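DNA primase (Aquifex aeolicus, PDB 2AU3) probably synthesises the short RNA primers that DNA polymerase extends during DNA replication, using nucleoside triphosphates on a single-stranded DNA template. Local coordinates at residues Q279-S284 against L312-E317; R12-V17 against D66-V71; D114-S119 against E152-V157; T354-A359 against R368-Y373. All blocks are in the same frame, centred on the assembly; numbering follows the deposited sequence.

Contact 1: Q279-S284 against L312-E317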
loop_
_atom_site.group_PDB
_atom_site.type_symbol
_atom_site.label_atom_id
_atom_site.label_comp_id
_atom_site.label_asym_id
_atom_site.label_seq_id
_atom_site.Cartn_x
_atom_site.Cartn_y
_atom_site.Cartn_z
ATOM N N GLN A 279 0.791 13.159 -0.220
ATOM C CA GLN A 279 1.298 11.922 0.388
ATOM C C GLN A 279 2.125 12.186 1.677
ATOM O O GLN A 279 2.005 11.449 2.670
ATOM C CB GLN A 279 2.134 11.114 -0.613
ATOM C CG GLN A 279 1.331 10.483 -1.738
ATOM C CD GLN A 279 2.193 10.114 -2.936
ATOM O OE1 GLN A 279 3.412 10.425 -2.979
ATOM N NE2 GLN A 279 1.575 9.484 -3.928
ATOM N N ALA A 280 2.971 13.223 1.646
ATOM C CA ALA A 280 3.720 13.620 2.838
ATOM C C ALA A 280 2.765 14.078 3.969
ATOM O O ALA A 280 2.929 13.669 5.112
ATOM C CB ALA A 280 4.742 14.675 2.511
ATOM N N ASN A 281 1.774 14.909 3.638
ATOM C CA ASN A 281 0.713 15.294 4.576
ATOM C C ASN A 281 0.028 14.052 5.157
ATOM O O ASN A 281 -0.145 13.951 6.360
ATOM C CB ASN A 281 -0.366 16.163 3.896
ATOM C CG ASN A 281 0.139 17.569 3.476
ATOM O OD1 ASN A 281 -0.562 18.291 2.783
ATOM N ND2 ASN A 281 1.347 17.928 3.874
ATOM N N LEU A 282 -0.411 13.130 4.289
ATOM C CA LEU A 282 -1.059 11.905 4.750
ATOM C C LEU A 282 -0.137 11.113 5.695
ATOM O O LEU A 282 -0.543 10.692 6.789
ATOM C CB LEU A 282 -1.516 11.038 3.560
ATOM C CG LEU A 282 -1.985 9.607 3.883
ATOM C CD1 LEU A 282 -3.352 9.622 4.646
ATOM C CD2 LEU A 282 -2.091 8.765 2.577
ATOM N N LEU A 283 1.120 10.934 5.299
ATOM C CA LEU A 283 2.053 10.205 6.168
ATOM C C LEU A 283 2.154 10.857 7.549
ATOM O O LEU A 283 2.189 10.148 8.569
ATOM C CB LEU A 283 3.445 10.099 5.518
ATOM C CG LEU A 283 4.541 9.238 6.165
ATOM C CD1 LEU A 283 4.025 7.878 6.664
ATOM C CD2 LEU A 283 5.733 9.045 5.168
ATOM N N SER A 284 2.163 12.196 7.584
ATOM C CA SER A 284 2.310 12.938 8.844
ATOM C C SER A 284 1.178 12.689 9.843
ATOM O O SER A 284 1.361 12.860 11.042
ATOM C CB SER A 284 2.457 14.424 8.604
ATOM O OG SER A 284 1.234 14.977 8.156
ATOM N N LEU A 312 9.361 17.837 5.563
ATOM C CA LEU A 312 9.561 18.940 6.506
ATOM C C LEU A 312 8.313 19.819 6.617
ATOM O O LEU A 312 7.868 20.107 7.720
ATOM C CB LEU A 312 10.828 19.753 6.186
ATOM C CG LEU A 312 12.148 18.987 6.288
ATOM C CD1 LEU A 312 13.329 19.836 5.782
ATOM C CD2 LEU A 312 12.406 18.478 7.728
ATOM N N SER A 313 7.719 20.192 5.480
ATOM C CA SER A 313 6.531 21.050 5.471
ATOM C C SER A 313 5.370 20.414 6.225
ATOM O O SER A 313 4.576 21.115 6.863
ATOM C CB SER A 313 6.085 21.358 4.042
ATOM O OG SER A 313 7.142 21.933 3.318
ATOM N N ALA A 314 5.276 19.088 6.144
ATOM C CA ALA A 314 4.215 18.363 6.816
ATOM C C ALA A 314 4.551 18.151 8.284
ATOM O O ALA A 314 3.759 17.573 9.005
ATOM C CB ALA A 314 3.958 17.041 6.125
ATOM N N GLY A 315 5.722 18.619 8.720
ATOM C CA GLY A 315 6.078 18.618 10.135
ATOM C C GLY A 315 6.695 17.308 10.611
ATOM O O GLY A 315 6.620 16.935 11.786
ATOM N N VAL A 316 7.306 16.599 9.690
ATOM C CA VAL A 316 7.939 15.355 10.033
ATOM C C VAL A 316 9.445 15.605 10.194
ATOM O O VAL A 316 10.015 16.408 9.470
ATOM C CB VAL A 316 7.650 14.286 8.952
ATOM C CG1 VAL A 316 8.305 12.990 9.291
ATOM C CG2 VAL A 316 6.124 14.075 8.829
ATOM N N GLU A 317 10.068 14.918 11.143
ATOM C CA GLU A 317 11.530 14.873 11.229
ATOM C C GLU A 317 12.047 13.817 10.276
ATOM O O GLU A 317 11.536 12.696 10.234
ATOM C CB GLU A 317 11.970 14.449 12.609
ATOM C CG GLU A 317 11.787 15.467 13.699
ATOM C CD GLU A 317 12.748 15.168 14.819
ATOM O OE1 GLU A 317 12.596 14.090 15.464
ATOM O OE2 GLU A 317 13.688 15.967 15.001
#

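Contact 2: R12-V17 against D66-V71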
loop_
_atom_site.group_PDB
_atom_site.type_symbol
_atom_site.label_atom_id
_atom_site.label_comp_id
_atom_site.label_asym_id
_atom_site.label_seq_id
_atom_site.Cartn_x
_atom_site.Cartn_y
_atom_site.Cartn_z
ATOM N N ARG A 12 -23.170 -2.799 8.904
ATOM C CA ARG A 12 -23.077 -2.399 10.321
ATOM C C ARG A 12 -23.725 -3.422 11.280
ATOM O O ARG A 12 -23.175 -3.738 12.341
ATOM C CB ARG A 12 -23.684 -1.010 10.545
ATOM C CG ARG A 12 -22.885 0.164 9.930
ATOM C CD ARG A 12 -23.724 1.467 9.809
ATOM N NE ARG A 12 -22.976 2.570 9.196
ATOM C CZ ARG A 12 -22.173 3.404 9.858
ATOM N NH1 ARG A 12 -22.006 3.279 11.170
ATOM N NH2 ARG A 12 -21.526 4.370 9.202
ATOM N N GLU A 13 -24.874 -3.953 10.882
ATOM C CA GLU A 13 -25.640 -4.884 11.703
ATOM C C GLU A 13 -25.019 -6.288 11.803
ATOM O O GLU A 13 -25.216 -6.981 12.812
ATOM C CB GLU A 13 -27.066 -4.989 11.152
ATOM C CG GLU A 13 -27.993 -5.874 11.979
ATOM C CD GLU A 13 -28.547 -5.169 13.208
ATOM O OE1 GLU A 13 -28.145 -4.002 13.486
ATOM O OE2 GLU A 13 -29.376 -5.788 13.904
ATOM N N ILE A 14 -24.296 -6.721 10.763
ATOM C CA ILE A 14 -23.718 -8.076 10.758
ATOM C C ILE A 14 -22.506 -8.157 11.680
ATOM O O ILE A 14 -21.733 -7.207 11.775
ATOM C CB ILE A 14 -23.277 -8.502 9.339
ATOM C CG1 ILE A 14 -24.487 -8.706 8.433
ATOM C CG2 ILE A 14 -22.504 -9.787 9.410
ATOM C CD1 ILE A 14 -24.143 -8.517 6.962
ATOM N N ASP A 15 -22.360 -9.283 12.372
ATOM C CA ASP A 15 -21.117 -9.601 13.066
ATOM C C ASP A 15 -20.537 -10.800 12.346
ATOM O O ASP A 15 -21.148 -11.867 12.319
ATOM C CB ASP A 15 -21.377 -9.944 14.552
ATOM C CG ASP A 15 -20.081 -10.119 15.365
ATOM O OD1 ASP A 15 -18.977 -10.303 14.774
ATOM O OD2 ASP A 15 -20.066 -10.077 16.614
ATOM N N ILE A 16 -19.365 -10.619 11.740
ATOM C CA ILE A 16 -18.765 -11.665 10.918
ATOM C C ILE A 16 -18.573 -12.984 11.665
ATOM O O ILE A 16 -18.661 -14.051 11.071
ATOM C CB ILE A 16 -17.437 -11.177 10.325
ATOM C CG1 ILE A 16 -16.947 -12.142 9.242
ATOM C CG2 ILE A 16 -16.391 -10.931 11.438
ATOM C CD1 ILE A 16 -15.820 -11.524 8.356
ATOM N N VAL A 17 -18.322 -12.900 12.975
ATOM C CA VAL A 17 -18.159 -14.081 13.811
ATOM C C VAL A 17 -19.436 -14.930 13.799
ATOM O O VAL A 17 -19.387 -16.141 13.561
ATOM C CB VAL A 17 -17.731 -13.695 15.261
ATOM C CG1 VAL A 17 -17.734 -14.909 16.189
ATOM C CG2 VAL A 17 -16.352 -13.075 15.253
ATOM N N ASP A 66 -15.061 -9.285 3.922
ATOM C CA ASP A 66 -16.069 -9.128 4.965
ATOM C C ASP A 66 -17.010 -10.332 5.020
ATOM O O ASP A 66 -16.795 -11.361 4.342
ATOM C CB ASP A 66 -16.837 -7.778 4.837
ATOM C CG ASP A 66 -17.716 -7.700 3.571
ATOM O OD1 ASP A 66 -17.890 -8.725 2.894
ATOM O OD2 ASP A 66 -18.278 -6.645 3.171
ATOM N N ALA A 67 -18.027 -10.222 5.870
ATOM C CA ALA A 67 -18.960 -11.313 6.081
ATOM C C ALA A 67 -19.794 -11.636 4.834
ATOM O O ALA A 67 -19.970 -12.802 4.492
ATOM C CB ALA A 67 -19.872 -10.993 7.269
ATOM N N ILE A 68 -20.312 -10.613 4.158
ATOM C CA ILE A 68 -21.086 -10.847 2.948
ATOM C C ILE A 68 -20.243 -11.605 1.917
ATOM O O ILE A 68 -20.728 -12.532 1.233
ATOM C CB ILE A 68 -21.548 -9.514 2.325
ATOM C CG1 ILE A 68 -22.555 -8.806 3.254
ATOM C CG2 ILE A 68 -22.146 -9.773 0.911
ATOM C CD1 ILE A 68 -22.831 -7.338 2.876
ATOM N N LYS A 69 -18.991 -11.181 1.786
ATOM C CA LYS A 69 -18.077 -11.782 0.838
ATOM C C LYS A 69 -17.821 -13.254 1.179
ATOM O O LYS A 69 -17.760 -14.093 0.281
ATOM C CB LYS A 69 -16.763 -11.007 0.807
ATOM C CG LYS A 69 -15.661 -11.727 0.065
ATOM C CD LYS A 69 -14.724 -10.726 -0.568
ATOM C CE LYS A 69 -13.894 -11.368 -1.645
ATOM N NZ LYS A 69 -12.524 -10.801 -1.618
ATOM N N PHE A 70 -17.683 -13.575 2.468
ATOM C CA PHE A 70 -17.548 -14.985 2.849
ATOM C C PHE A 70 -18.729 -15.816 2.301
ATOM O O PHE A 70 -18.542 -16.880 1.717
ATOM C CB PHE A 70 -17.431 -15.188 4.366
ATOM C CG PHE A 70 -17.383 -16.653 4.754
ATOM C CD1 PHE A 70 -16.181 -17.369 4.698
ATOM C CD2 PHE A 70 -18.553 -17.331 5.081
ATOM C CE1 PHE A 70 -16.137 -18.734 5.012
ATOM C CE2 PHE A 70 -18.515 -18.709 5.404
ATOM C CZ PHE A 70 -17.317 -19.403 5.354
ATOM N N VAL A 71 -19.944 -15.340 2.536
ATOM C CA VAL A 71 -21.133 -16.073 2.099
ATOM C C VAL A 71 -21.137 -16.207 0.575
ATOM O O VAL A 71 -21.408 -17.305 0.033
ATOM C CB VAL A 71 -22.448 -15.427 2.635
ATOM C CG1 VAL A 71 -23.694 -16.140 2.061
ATOM C CG2 VAL A 71 -22.461 -15.443 4.152
#

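Contact 3: D114-S119 against E152-V157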
loop_
_atom_site.group_PDB
_atom_site.type_symbol
_atom_site.label_atom_id
_atom_site.label_comp_id
_atom_site.label_asym_id
_atom_site.label_seq_id
_atom_site.Cartn_x
_atom_site.Cartn_y
_atom_site.Cartn_z
ATOM N N ASP A 114 -9.754 -10.455 -6.549
ATOM C CA ASP A 114 -9.846 -11.907 -6.295
ATOM C C ASP A 114 -9.548 -12.715 -7.540
ATOM O O ASP A 114 -8.956 -13.803 -7.464
ATOM C CB ASP A 114 -11.252 -12.282 -5.802
ATOM C CG ASP A 114 -11.620 -11.592 -4.478
ATOM O OD1 ASP A 114 -10.716 -11.296 -3.648
ATOM O OD2 ASP A 114 -12.801 -11.288 -4.202
ATOM N N PHE A 115 -9.983 -12.194 -8.682
ATOM C CA PHE A 115 -9.754 -12.830 -9.977
ATOM C C PHE A 115 -8.249 -12.900 -10.299
ATOM O O PHE A 115 -7.708 -13.957 -10.665
ATOM C CB PHE A 115 -10.509 -12.056 -11.077
ATOM C CG PHE A 115 -10.058 -12.391 -12.463
ATOM C CD1 PHE A 115 -10.341 -13.636 -13.017
ATOM C CD2 PHE A 115 -9.316 -11.479 -13.203
ATOM C CE1 PHE A 115 -9.897 -13.972 -14.302
ATOM C CE2 PHE A 115 -8.874 -11.796 -14.486
ATOM C CZ PHE A 115 -9.180 -13.052 -15.038
ATOM N N TYR A 116 -7.584 -11.762 -10.149
ATOM C CA TYR A 116 -6.140 -11.671 -10.354
ATOM C C TYR A 116 -5.334 -12.546 -9.383
ATOM O O TYR A 116 -4.335 -13.164 -9.780
ATOM C CB TYR A 116 -5.697 -10.241 -10.185
ATOM C CG TYR A 116 -6.089 -9.295 -11.284
ATOM C CD1 TYR A 116 -6.197 -9.718 -12.613
ATOM C CD2 TYR A 116 -6.300 -7.949 -11.007
ATOM C CE1 TYR A 116 -6.557 -8.801 -13.638
ATOM C CE2 TYR A 116 -6.616 -7.031 -12.029
ATOM C CZ TYR A 116 -6.727 -7.466 -13.323
ATOM O OH TYR A 116 -7.027 -6.557 -14.303
ATOM N N ARG A 117 -5.738 -12.550 -8.115
ATOM C CA ARG A 117 -5.111 -13.412 -7.108
ATOM C C ARG A 117 -5.208 -14.877 -7.520
ATOM O O ARG A 117 -4.217 -15.588 -7.507
ATOM C CB ARG A 117 -5.753 -13.222 -5.725
ATOM C CG ARG A 117 -5.231 -14.197 -4.699
ATOM C CD ARG A 117 -6.091 -14.327 -3.424
ATOM N NE ARG A 117 -6.273 -13.037 -2.769
ATOM C CZ ARG A 117 -7.439 -12.420 -2.690
ATOM N NH1 ARG A 117 -8.513 -13.003 -3.208
ATOM N NH2 ARG A 117 -7.541 -11.231 -2.085
ATOM N N GLU A 118 -6.406 -15.320 -7.898
ATOM C CA GLU A 118 -6.593 -16.693 -8.354
ATOM C C GLU A 118 -5.734 -16.962 -9.576
ATOM O O GLU A 118 -5.207 -18.063 -9.745
ATOM C CB GLU A 118 -8.059 -16.932 -8.744
ATOM C CG GLU A 118 -8.665 -18.193 -8.147
ATOM C CD GLU A 118 -8.874 -19.294 -9.174
ATOM O OE1 GLU A 118 -7.914 -20.078 -9.381
ATOM O OE2 GLU A 118 -9.992 -19.385 -9.774
ATOM N N SER A 119 -5.643 -15.968 -10.450
ATOM C CA SER A 119 -4.929 -16.110 -11.695
ATOM C C SER A 119 -3.423 -16.252 -11.443
ATOM O O SER A 119 -2.753 -17.032 -12.098
ATOM C CB SER A 119 -5.242 -14.935 -12.601
ATOM O OG SER A 119 -6.639 -14.912 -12.930
ATOM N N GLU A 152 -10.930 -11.642 -21.726
ATOM C CA GLU A 152 -12.212 -12.346 -21.813
ATOM C C GLU A 152 -12.586 -13.051 -20.490
ATOM O O GLU A 152 -13.761 -13.024 -20.068
ATOM C CB GLU A 152 -12.246 -13.282 -23.023
ATOM C CG GLU A 152 -12.233 -12.531 -24.363
ATOM C CD GLU A 152 -13.454 -11.624 -24.564
ATOM O OE1 GLU A 152 -14.571 -12.029 -24.196
ATOM O OE2 GLU A 152 -13.305 -10.498 -25.092
ATOM N N ALA A 153 -11.590 -13.624 -19.809
ATOM C CA ALA A 153 -11.821 -14.236 -18.495
ATOM C C ALA A 153 -12.327 -13.182 -17.487
ATOM O O ALA A 153 -13.292 -13.425 -16.766
ATOM C CB ALA A 153 -10.544 -14.901 -17.970
ATOM N N LEU A 154 -11.653 -12.035 -17.433
ATOM C CA LEU A 154 -12.039 -10.925 -16.543
ATOM C C LEU A 154 -13.460 -10.439 -16.876
ATOM O O LEU A 154 -14.284 -10.241 -15.984
ATOM C CB LEU A 154 -11.032 -9.763 -16.672
ATOM C CG LEU A 154 -11.293 -8.409 -15.980
ATOM C CD1 LEU A 154 -11.642 -8.553 -14.499
ATOM C CD2 LEU A 154 -10.102 -7.489 -16.130
ATOM N N VAL A 155 -13.721 -10.204 -18.156
ATOM C CA VAL A 155 -15.030 -9.699 -18.584
ATOM C C VAL A 155 -16.156 -10.671 -18.186
ATOM O O VAL A 155 -17.199 -10.253 -17.678
ATOM C CB VAL A 155 -15.061 -9.407 -20.107
ATOM C CG1 VAL A 155 -16.497 -9.356 -20.627
ATOM C CG2 VAL A 155 -14.328 -8.118 -20.418
ATOM N N LYS A 156 -15.917 -11.964 -18.384
ATOM C CA LYS A 156 -16.882 -12.986 -18.009
ATOM C C LYS A 156 -17.225 -12.946 -16.509
ATOM O O LYS A 156 -18.401 -13.060 -16.133
ATOM C CB LYS A 156 -16.379 -14.373 -18.414
ATOM C CG LYS A 156 -17.403 -15.500 -18.268
ATOM C CD LYS A 156 -16.721 -16.877 -18.417
ATOM C CE LYS A 156 -17.402 -17.950 -17.568
ATOM N NZ LYS A 156 -16.643 -18.277 -16.292
ATOM N N VAL A 157 -16.222 -12.776 -15.644
ATOM C CA VAL A 157 -16.534 -12.709 -14.211
ATOM C C VAL A 157 -17.311 -11.449 -13.879
ATOM O O VAL A 157 -18.186 -11.469 -13.016
ATOM C CB VAL A 157 -15.307 -12.869 -13.249
ATOM C CG1 VAL A 157 -14.273 -13.849 -13.768
ATOM C CG2 VAL A 157 -14.699 -11.534 -12.884
#

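Contact 4: T354-A359 against R368-Y373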
loop_
_atom_site.group_PDB
_atom_site.type_symbol
_atom_site.label_atom_id
_atom_site.label_comp_id
_atom_site.label_asym_id
_atom_site.label_seq_id
_atom_site.Cartn_x
_atom_site.Cartn_y
_atom_site.Cartn_z
ATOM N N THR A 354 22.771 15.856 11.248
ATOM C CA THR A 354 23.788 15.413 10.290
ATOM C C THR A 354 24.437 16.566 9.477
ATOM O O THR A 354 25.656 16.580 9.277
ATOM C CB THR A 354 23.217 14.305 9.364
ATOM O OG1 THR A 354 22.684 13.252 10.170
ATOM C CG2 THR A 354 24.331 13.610 8.579
ATOM N N LEU A 355 23.640 17.527 9.013
ATOM C CA LEU A 355 24.216 18.740 8.408
ATOM C C LEU A 355 25.163 19.464 9.367
ATOM O O LEU A 355 26.278 19.796 9.000
ATOM C CB LEU A 355 23.131 19.712 7.944
ATOM C CG LEU A 355 22.538 19.292 6.599
ATOM C CD1 LEU A 355 21.190 19.965 6.408
ATOM C CD2 LEU A 355 23.484 19.631 5.434
ATOM N N ILE A 356 24.712 19.692 10.591
ATOM C CA ILE A 356 25.544 20.337 11.610
ATOM C C ILE A 356 26.843 19.558 11.834
ATOM O O ILE A 356 27.910 20.158 11.946
ATOM C CB ILE A 356 24.749 20.546 12.935
ATOM C CG1 ILE A 356 23.677 21.622 12.733
ATOM C CG2 ILE A 356 25.673 20.928 14.086
ATOM C CD1 ILE A 356 22.529 21.614 13.759
ATOM N N LYS A 357 26.751 18.234 11.873
ATOM C CA LYS A 357 27.920 17.370 12.076
ATOM C C LYS A 357 28.924 17.417 10.912
ATOM O O LYS A 357 30.156 17.386 11.136
ATOM C CB LYS A 357 27.468 15.934 12.323
ATOM C CG LYS A 357 28.526 15.026 12.959
ATOM C CD LYS A 357 28.104 13.548 12.917
ATOM C CE LYS A 357 29.318 12.622 12.892
ATOM N NZ LYS A 357 29.513 11.837 14.170
ATOM N N THR A 358 28.405 17.498 9.681
ATOM C CA THR A 358 29.235 17.376 8.478
ATOM C C THR A 358 29.513 18.678 7.694
ATOM O O THR A 358 30.247 18.660 6.709
ATOM C CB THR A 358 28.666 16.298 7.524
ATOM O OG1 THR A 358 27.304 16.608 7.190
ATOM C CG2 THR A 358 28.576 14.944 8.218
ATOM N N ALA A 359 28.926 19.794 8.115
ATOM C CA ALA A 359 29.103 21.044 7.380
ATOM C C ALA A 359 30.592 21.342 7.192
ATOM O O ALA A 359 30.986 21.896 6.168
ATOM C CB ALA A 359 28.405 22.190 8.076
ATOM N N ARG A 368 24.418 26.181 2.352
ATOM C CA ARG A 368 23.364 26.336 1.353
ATOM C C ARG A 368 22.223 25.366 1.624
ATOM O O ARG A 368 21.050 25.756 1.631
ATOM C CB ARG A 368 23.923 26.067 -0.043
ATOM C CG ARG A 368 23.600 27.150 -1.033
ATOM C CD ARG A 368 22.968 26.628 -2.325
ATOM N NE ARG A 368 23.984 26.440 -3.353
ATOM C CZ ARG A 368 23.739 26.167 -4.623
ATOM N NH1 ARG A 368 22.495 26.019 -5.074
ATOM N NH2 ARG A 368 24.759 26.034 -5.444
ATOM N N GLU A 369 22.590 24.100 1.853
ATOM C CA GLU A 369 21.619 23.030 2.068
ATOM C C GLU A 369 20.875 23.273 3.361
ATOM O O GLU A 369 19.658 23.269 3.387
ATOM C CB GLU A 369 22.320 21.671 2.141
ATOM C CG GLU A 369 22.486 20.969 0.803
ATOM C CD GLU A 369 22.566 19.449 0.955
ATOM O OE1 GLU A 369 23.440 18.970 1.730
ATOM O OE2 GLU A 369 21.762 18.740 0.298
ATOM N N PHE A 370 21.633 23.505 4.422
ATOM C CA PHE A 370 21.070 23.774 5.744
ATOM C C PHE A 370 20.042 24.908 5.723
ATOM O O PHE A 370 18.912 24.743 6.215
ATOM C CB PHE A 370 22.180 24.103 6.728
ATOM C CG PHE A 370 21.715 24.231 8.156
ATOM C CD1 PHE A 370 21.610 23.112 8.968
ATOM C CD2 PHE A 370 21.424 25.477 8.701
ATOM C CE1 PHE A 370 21.195 23.239 10.303
ATOM C CE2 PHE A 370 21.007 25.599 10.024
ATOM C CZ PHE A 370 20.884 24.483 10.812
ATOM N N ARG A 371 20.422 26.043 5.151
ATOM C CA ARG A 371 19.522 27.186 5.119
ATOM C C ARG A 371 18.328 26.907 4.212
ATOM O O ARG A 371 17.231 27.320 4.512
ATOM C CB ARG A 371 20.261 28.474 4.742
ATOM C CG ARG A 371 20.015 28.976 3.343
ATOM C CD ARG A 371 21.028 30.048 2.855
ATOM N NE ARG A 371 20.535 31.404 3.083
ATOM C CZ ARG A 371 20.951 32.483 2.430
ATOM N NH1 ARG A 371 21.894 32.391 1.494
ATOM N NH2 ARG A 371 20.432 33.668 2.727
ATOM N N TYR A 372 18.544 26.179 3.121
ATOM C CA TYR A 372 17.431 25.729 2.277
ATOM C C TYR A 372 16.446 24.810 3.040
ATOM O O TYR A 372 15.253 25.053 3.040
ATOM C CB TYR A 372 17.975 25.057 1.027
ATOM C CG TYR A 372 16.956 24.344 0.174
ATOM C CD1 TYR A 372 16.163 25.044 -0.739
ATOM C CD2 TYR A 372 16.821 22.968 0.240
ATOM C CE1 TYR A 372 15.237 24.388 -1.538
ATOM C CE2 TYR A 372 15.913 22.300 -0.563
ATOM C CZ TYR A 372 15.114 23.011 -1.436
ATOM O OH TYR A 372 14.212 22.342 -2.218
ATOM N N TYR A 373 16.934 23.751 3.675
ATOM C CA TYR A 373 16.016 22.863 4.412
ATOM C C TYR A 373 15.326 23.570 5.559
ATOM O O TYR A 373 14.149 23.337 5.834
ATOM C CB TYR A 373 16.728 21.620 4.936
ATOM C CG TYR A 373 17.067 20.659 3.858
ATOM C CD1 TYR A 373 16.122 20.305 2.911
ATOM C CD2 TYR A 373 18.362 20.148 3.745
ATOM C CE1 TYR A 373 16.438 19.445 1.872
ATOM C CE2 TYR A 373 18.695 19.278 2.728
ATOM C CZ TYR A 373 17.726 18.920 1.795
ATOM O OH TYR A 373 18.034 18.061 0.770
#

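Contact 1: Q279-S284 against L312-E317
Ala280 faces the end of helix 298-313 and meets the methyl of Ala314. The two CB atoms are 4.4 Å apart. The carbonyl comes nearer, with Ala280 O 3.7 Å from Ala314 CB. Small side chains on both sides let the backbones approach, and the CA atoms of Asn281 and Ala314 lie 5.2 Å apart.

Asn281 reaches in from the flank. Its CG stands beside the backbone N (chi1 -68°), which brings the amide round to Ala314. ND2 rests 3.6 Å from Ala314 CB, a van der Waals touch of a polar group on a methyl.

Both segments belong to the Toprim domain. Helix 298-313 is the crossover between the neighbouring parallel strands 289-293 and 317-321, a beta-alpha-beta unit, and helix 277-284 leads into the first of these strands. Leu283 packs on that sheet, against Val290 and Val268.

Ser284 makes the widest contact of its segment. Its CB points across and sits 3.4 Å from Ala314 O and 3.7 Å from Val316 CG2. The hydroxyl is turned back to its own helix (chi1 71°), where it donates to Asn281 O. The modelled length of that bond is very short and doubtful. Ala314 and Val316 flank Gly315, whose phi of 86° ends helix 298-313 in a Schellman motif. Gly315 N bonds back to Leu312 O at 2.8 Å. This turn swings the chain into strand 317-321 and sets Val316 between Ser284 and Val290.

Contact 2: R12-V17 against D66-V71
Ile16 and Ala67 lie at the starts of two helices, and their CA atoms are 4.9 Å apart, the nearest CA pair of the two segments. Segment 12-17 leaves one helix at Ile14 and enters the next at Ile16. Each of the two new helices has an aspartate at its N-cap. Asp15 OD1 accepts from Val17 N, which comes from above the carboxylate plane. Asp66 OD1 accepts from Lys69 N at 2.9 Å, nearly along its C-O axis, while Asp66 OD2 binds Tyr79 OH.

Across the segments the contact is apolar. The methyl of Ala67 fits between two isoleucines, with Ile14 CG2 at 3.6 Å and Ile16 CG1 at 3.7 Å from Ala67 CB. In Ile16 the CG1 branch is anti to the backbone N (chi1 -168°) and extended beyond. This carries CD1 over the first turn of helix 67-75, where it rests 3.6 Å from Ala67 N and close to Asp66 C. Cutting Ile16 back to an alanine would probably open a gap beside Ala67 and over that first turn. The CG1 arm of Ile14 takes another path and crosses Ile68 roughly perpendicularly, with Ile14 CD1 4.0 Å from Ile68 CG1. Helix 79-90 adds Leu86 and Tyr90 against Ile14. Gln54 binds both Ile16 N and Asp15 OD1.

This is the hydrophobic packing of the N-terminal zinc-binding domain, where the helices before and after the zinc ribbon close on each other. The zinc ion lies about 14 Å from the side chain of Ile16.

Contact 3: D114-S119 against E152-V157
The N-terminal part of the primase catalytic core pairs helix 101-122 with helix 151-161 here, and Phe115 against Leu154 forms the centre. The local axes come within 11.0 Å and run at 138°, closer to antiparallel than to perpendicular. That spacing is filled by the Phe115 ring, whose CG is anti to the backbone N (chi1 164°) and which extends to the other helix. Leu154 CA lies over one face, 4.1 Å from the Phe115 ring centroid, in a CH-pi contact. Ser119 OG lies over the opposite face, near the rim, and donates to Phe115 O. At the far end of the ring, Phe115 CZ is 3.7 Å from Ala153 CB. Phe115 CD1 meets Val157 CG1 at 4.0 Å. A serine in place of Phe115 would probably leave Ala153, Leu154 and Val157 facing a gap.

Tyr116 closes the flank, with its OH 3.7 Å from Leu154 CD2. That hydroxyl is hydrogen-bonded to Asp183, which satisfies its polar end. Arg117 and Asp114 form a salt bridge; Asp114 also pairs with Lys69 and Arg117 with Asp144. The helices are joined by apolar and CH-pi packing, while the Arg117-Asp114 bridge stays within one helix.

Contact 4: T354-A359 against R368-Y373
Phe370 and Tyr373 both turn a ring edge to Leu355. Leu355 CB comes near the plane of the Phe370 ring, 3.9 Å from Phe370 CD1. Leu355 CD1 does the same at Tyr373, 3.9 Å from Tyr373 CD2. Over one face of the Tyr373 ring, near its rim, lies CD2 of Tyr372. The Phe370 ring stacks with Phe390, and Ile356 approaches it obliquely, with Ile356 CG1 3.8 Å from Phe370 CE1.

Leu355 carries most of the contact from its helix. Its CG stands beside the backbone N (chi1 -80°), and the two methyls part from there. CD1 touches Phe370 CA as well as Tyr373. CD2 goes to Glu369 and sits 3.8 Å from Glu369 OE1, while the other carboxylate oxygen has a long, weak ion pair with Lys305. The two side chains cross at about a right angle, and Glu369 CB also lies 4.0 Å from Leu355 CD2.

On the side of helix 351-358, Thr354 O is gripped twice. Thr358 N and Thr358 OG1 reach it from opposite faces of its plane, the hydroxyl at 2.7 Å. Thr358 OG1 also bonds Lys366 NZ, a tie to the partner helix.

The two helices follow each other in the chain and form a helical hairpin, their local axes at 160° and 10.3 Å apart. Both belong to the helical domain of DnaG primases. Helix 380-394 packs on Ile356 and Phe370 through Phe390, and its Tyr394 and Lys393 bind Ile356 O. Helix 298-313 of the Toprim domain lies against Tyr373 through Lys305 and Ile308.

How the contacts relate
The contacts follow one another along the chain in the order 2, 3, 1, 4, each closed before the next opens. Contact 2 lies in the zinc-binding domain and contact 3 in the N-terminal part of the catalytic core. Their centres are 23 Å apart, and a salt bridge from Lys69 to Asp114 joins them. Contact 1 belongs to the Toprim domain and contact 4 to the helical domain, with centres 20 Å apart. They touch where helix 298-313 meets helix 363-374, through Leu312 CD1 and the carbonyl of Tyr373. Contacts 2 and 4 have centres 54 Å apart. Two domain junctions are thus marked by direct touches, while contacts 1 and 3 stay about 20 Å apart at their nearest atoms.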